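Nuclease-like protein (Chaetomium thermophilum, PDB 6GRB) probably acts as a structure-selective nuclease that binds four-way DNA junctions and resolves them, and may also cut 5' flaps. Local coordinates at residues Glu357-Arg369 with Trp442-Val456. Sequence-based numbering, arbitrary orientation.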
# COMPACT_ATOMS: atom_id res chain seq x y z
N GLU A 357 -6.26 -31.99 11.39
CA GLU A 357 -6.49 -31.25 10.16
C GLU A 357 -5.24 -30.50 9.70
O GLU A 357 -5.22 -29.99 8.57
CB GLU A 357 -7.66 -30.27 10.33
N GLU A 358 -4.19 -30.45 10.54
CA GLU A 358 -2.95 -29.77 10.16
C GLU A 358 -2.36 -30.35 8.89
O GLU A 358 -1.96 -29.60 7.98
CB GLU A 358 -1.93 -29.88 11.29
CG GLU A 358 -1.66 -28.57 11.93
CD GLU A 358 -0.69 -28.70 13.06
OE1 GLU A 358 0.33 -29.41 12.90
OE2 GLU A 358 -0.97 -28.10 14.13
N SER A 359 -2.28 -31.68 8.80
CA SER A 359 -1.68 -32.29 7.62
C SER A 359 -2.36 -31.88 6.31
O SER A 359 -1.76 -32.07 5.24
CB SER A 359 -1.69 -33.81 7.76
OG SER A 359 -0.92 -34.39 6.71
N THR A 360 -3.57 -31.32 6.36
CA THR A 360 -4.28 -31.02 5.12
C THR A 360 -3.70 -29.81 4.41
O THR A 360 -4.04 -29.60 3.24
CB THR A 360 -5.78 -30.81 5.39
OG1 THR A 360 -6.52 -31.10 4.19
CG2 THR A 360 -6.07 -29.38 5.80
N LEU A 361 -2.85 -29.03 5.07
CA LEU A 361 -2.27 -27.84 4.45
C LEU A 361 -0.77 -27.95 4.24
O LEU A 361 -0.24 -27.27 3.36
CB LEU A 361 -2.56 -26.60 5.31
N VAL A 362 -0.09 -28.80 5.01
CA VAL A 362 1.36 -28.80 5.09
C VAL A 362 1.83 -30.22 5.34
O VAL A 362 1.44 -30.84 6.33
CB VAL A 362 1.84 -27.86 6.22
CG1 VAL A 362 3.23 -28.25 6.67
CG2 VAL A 362 1.74 -26.39 5.81
N LYS A 363 2.64 -30.77 4.44
CA LYS A 363 3.12 -32.13 4.64
C LYS A 363 4.42 -32.21 5.43
O LYS A 363 4.67 -33.24 6.06
CB LYS A 363 3.29 -32.83 3.30
CG LYS A 363 2.10 -32.66 2.38
CD LYS A 363 0.84 -33.35 2.90
CE LYS A 363 -0.35 -33.04 2.00
NZ LYS A 363 -1.57 -33.77 2.40
N GLY A 364 5.25 -31.18 5.42
CA GLY A 364 6.52 -31.27 6.13
C GLY A 364 7.27 -29.96 6.10
O GLY A 364 6.97 -29.05 5.31
N ILE A 365 8.27 -29.89 6.98
CA ILE A 365 9.20 -28.77 7.07
C ILE A 365 10.61 -29.35 6.97
O ILE A 365 10.89 -30.40 7.56
CB ILE A 365 9.03 -27.99 8.39
CG1 ILE A 365 7.57 -27.58 8.58
CG2 ILE A 365 9.93 -26.77 8.43
CD1 ILE A 365 7.28 -27.05 9.99
N SER A 366 11.48 -28.69 6.23
CA SER A 366 12.80 -29.23 5.97
C SER A 366 13.94 -28.28 6.31
O SER A 366 15.10 -28.71 6.25
CB SER A 366 12.95 -29.65 4.49
OG SER A 366 12.62 -28.58 3.61
N MET A 367 13.66 -27.02 6.58
CA MET A 367 14.73 -26.07 6.81
C MET A 367 14.18 -24.76 7.36
O MET A 367 12.99 -24.60 7.49
CB MET A 367 15.45 -25.84 5.47
CG MET A 367 16.85 -25.22 5.48
SD MET A 367 17.64 -25.16 3.86
CE MET A 367 16.47 -26.15 3.00
N ARG A 368 15.10 -23.86 7.68
CA ARG A 368 14.81 -22.54 8.20
C ARG A 368 15.86 -21.59 7.64
O ARG A 368 16.98 -22.00 7.34
CB ARG A 368 14.85 -22.54 9.72
CG ARG A 368 15.30 -21.22 10.33
CD ARG A 368 14.61 -20.96 11.66
NE ARG A 368 14.92 -19.64 12.19
CZ ARG A 368 14.45 -19.16 13.34
NH1 ARG A 368 13.63 -19.90 14.08
NH2 ARG A 368 14.79 -17.94 13.75
N ARG A 369 15.49 -20.32 7.49
CA ARG A 369 16.39 -19.32 6.95
C ARG A 369 15.89 -17.95 7.39
O ARG A 369 14.71 -17.77 7.71
CB ARG A 369 16.45 -19.38 5.41
CG ARG A 369 15.23 -18.75 4.72
CD ARG A 369 15.43 -18.55 3.23
NE ARG A 369 14.32 -17.80 2.64
CZ ARG A 369 14.24 -17.43 1.36
NH1 ARG A 369 13.19 -16.74 0.94
NH2 ARG A 369 15.20 -17.73 0.51
N TRP A 442 8.67 -21.21 0.85
CA TRP A 442 9.11 -20.55 2.07
C TRP A 442 7.95 -19.75 2.66
O TRP A 442 7.42 -18.83 2.00
CB TRP A 442 10.31 -19.63 1.82
CG TRP A 442 11.60 -20.32 1.52
CD1 TRP A 442 12.22 -20.40 0.31
CD2 TRP A 442 12.46 -20.99 2.45
NE1 TRP A 442 13.40 -21.09 0.42
CE2 TRP A 442 13.57 -21.46 1.73
CE3 TRP A 442 12.40 -21.24 3.83
CZ2 TRP A 442 14.61 -22.17 2.33
CZ3 TRP A 442 13.43 -21.93 4.43
CH2 TRP A 442 14.52 -22.39 3.68
N VAL A 443 7.56 -20.07 3.89
CA VAL A 443 6.46 -19.39 4.56
C VAL A 443 6.97 -18.83 5.88
O VAL A 443 7.74 -19.51 6.58
CB VAL A 443 5.25 -20.32 4.75
CG1 VAL A 443 4.12 -19.60 5.45
CG2 VAL A 443 4.80 -20.85 3.39
N PRO A 444 6.61 -17.59 6.24
CA PRO A 444 7.09 -17.00 7.51
C PRO A 444 6.71 -17.85 8.72
O PRO A 444 5.57 -18.28 8.86
CB PRO A 444 6.41 -15.63 7.55
CG PRO A 444 6.25 -15.27 6.08
CD PRO A 444 5.98 -16.58 5.36
N GLU A 445 7.70 -18.08 9.59
CA GLU A 445 7.54 -18.99 10.72
C GLU A 445 6.35 -18.62 11.60
O GLU A 445 5.66 -19.50 12.13
CB GLU A 445 8.84 -19.03 11.55
CG GLU A 445 8.80 -19.99 12.71
CD GLU A 445 10.05 -19.91 13.58
OE1 GLU A 445 10.69 -18.83 13.60
OE2 GLU A 445 10.41 -20.90 14.27
N THR A 446 6.08 -17.33 11.80
CA THR A 446 4.99 -17.04 12.71
C THR A 446 3.63 -17.30 12.07
O THR A 446 2.67 -17.59 12.78
CB THR A 446 5.08 -15.61 13.28
OG1 THR A 446 5.05 -14.66 12.22
CG2 THR A 446 6.32 -15.43 14.10
N ILE A 447 3.54 -17.24 10.74
CA ILE A 447 2.29 -17.67 10.12
C ILE A 447 2.09 -19.17 10.32
O ILE A 447 0.97 -19.64 10.51
CB ILE A 447 2.24 -17.25 8.64
CG1 ILE A 447 1.98 -15.75 8.52
CG2 ILE A 447 1.15 -18.01 7.88
CD1 ILE A 447 1.68 -15.29 7.14
N LEU A 448 3.17 -19.94 10.34
CA LEU A 448 3.05 -21.38 10.52
C LEU A 448 2.77 -21.78 11.97
O LEU A 448 2.16 -22.82 12.22
CB LEU A 448 4.32 -22.08 10.02
CG LEU A 448 4.73 -21.96 8.55
CD1 LEU A 448 5.94 -22.84 8.31
CD2 LEU A 448 3.60 -22.34 7.63
N LYS A 449 3.21 -20.98 12.94
CA LYS A 449 2.88 -21.31 14.31
C LYS A 449 1.39 -21.14 14.58
O LYS A 449 0.85 -21.81 15.47
CB LYS A 449 3.71 -20.46 15.27
CG LYS A 449 5.20 -20.79 15.22
CD LYS A 449 5.99 -19.91 16.17
CE LYS A 449 7.47 -20.25 16.14
NZ LYS A 449 8.31 -19.40 17.04
N LEU A 450 0.71 -20.30 13.79
CA LEU A 450 -0.72 -20.04 13.96
C LEU A 450 -1.56 -21.13 13.31
O LEU A 450 -2.55 -21.61 13.89
CB LEU A 450 -1.07 -18.67 13.38
CG LEU A 450 -0.36 -17.46 13.99
CD1 LEU A 450 -0.84 -16.16 13.33
CD2 LEU A 450 -0.52 -17.42 15.52
N GLY A 451 -1.19 -21.53 12.10
CA GLY A 451 -2.04 -22.38 11.29
C GLY A 451 -1.75 -23.85 11.46
O GLY A 451 -2.68 -24.66 11.53
N VAL A 452 -0.47 -24.21 11.54
CA VAL A 452 -0.06 -25.60 11.71
C VAL A 452 0.83 -25.77 12.94
O VAL A 452 1.97 -26.23 12.82
CB VAL A 452 0.64 -26.11 10.44
CG1 VAL A 452 -0.40 -26.40 9.37
CG2 VAL A 452 1.65 -25.09 9.95
N PRO A 453 0.33 -25.45 14.14
CA PRO A 453 1.23 -25.36 15.30
C PRO A 453 1.94 -26.65 15.70
O PRO A 453 3.10 -26.57 16.13
CB PRO A 453 0.29 -24.87 16.42
CG PRO A 453 -1.10 -25.19 15.95
CD PRO A 453 -1.04 -25.00 14.47
N VAL A 454 1.31 -27.82 15.61
CA VAL A 454 2.02 -28.99 16.13
C VAL A 454 3.01 -29.55 15.12
O VAL A 454 3.88 -30.35 15.49
CB VAL A 454 1.06 -30.07 16.67
CG1 VAL A 454 0.24 -29.50 17.81
CG2 VAL A 454 0.15 -30.62 15.61
N THR A 455 2.93 -29.12 13.86
CA THR A 455 3.96 -29.46 12.88
C THR A 455 5.25 -28.69 13.15
O THR A 455 6.35 -29.22 12.97
CB THR A 455 3.46 -29.18 11.47
OG1 THR A 455 2.17 -29.79 11.30
CG2 THR A 455 4.41 -29.75 10.45
N VAL A 456 5.14 -27.42 13.57
CA VAL A 456 6.33 -26.63 13.87
C VAL A 456 7.01 -27.14 15.15
O VAL A 456 8.24 -27.07 15.26
CB VAL A 456 5.98 -25.13 13.95
CG1 VAL A 456 7.22 -24.29 14.12
CG2 VAL A 456 5.24 -24.69 12.70
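Glu358 drives its carboxylate into the N-terminal turn of helix 453-464. OE2 takes the N-H of Val454 on its syn side, at 2.7 Å from Val454 N and nearly straight (166°), while OE1 receives the hydroxyl of Thr455 in a bond modelled very short, its exact length doubtful. Of the three donors that meet this carboxylate, Val454 N gives the straight bond; that from Thr455 N is weak and bent. The helix start would probably favour the negative charge. On the way there Glu358 CG passes 3.6 Å from CG1 of Val452, the N-cap residue, which also packs on Val362. Ile365 brings only CD1 to the same helix, 4.1 Å from Val456 CG2. At the far end the extended chain of Arg369 lies over one face of Trp442: CD sits 3.7 Å from the centroid of the six-membered ring, a CH-pi contact, and the guanidinium makes a cation-pi stack on the five-membered ring, planes 2° apart. Met367 SD stands at the ring edge. This is the C-terminal domain of GEN1, consistent with the family's chromodomain-like fold; strands 364-371 and 439-444 flank 377-384 in a three-stranded antiparallel sheet. With an alanine at Trp442 the Arg369 chain would probably lose the surface it lies on, its guanidinium held mainly by Glu379 on the central strand. Arg381 adds a second cation-pi contact to Trp442. Arg368 NH1 approaches Glu445 OE1 at 3.2 Å, well out of the guanidinium plane, a contact of charges alone; NH2 pairs with Glu370. Glu445 CG is anti to the backbone N (chi1 -177°), placing the carboxylate between Arg368 and Lys449, whose salt bridge is long.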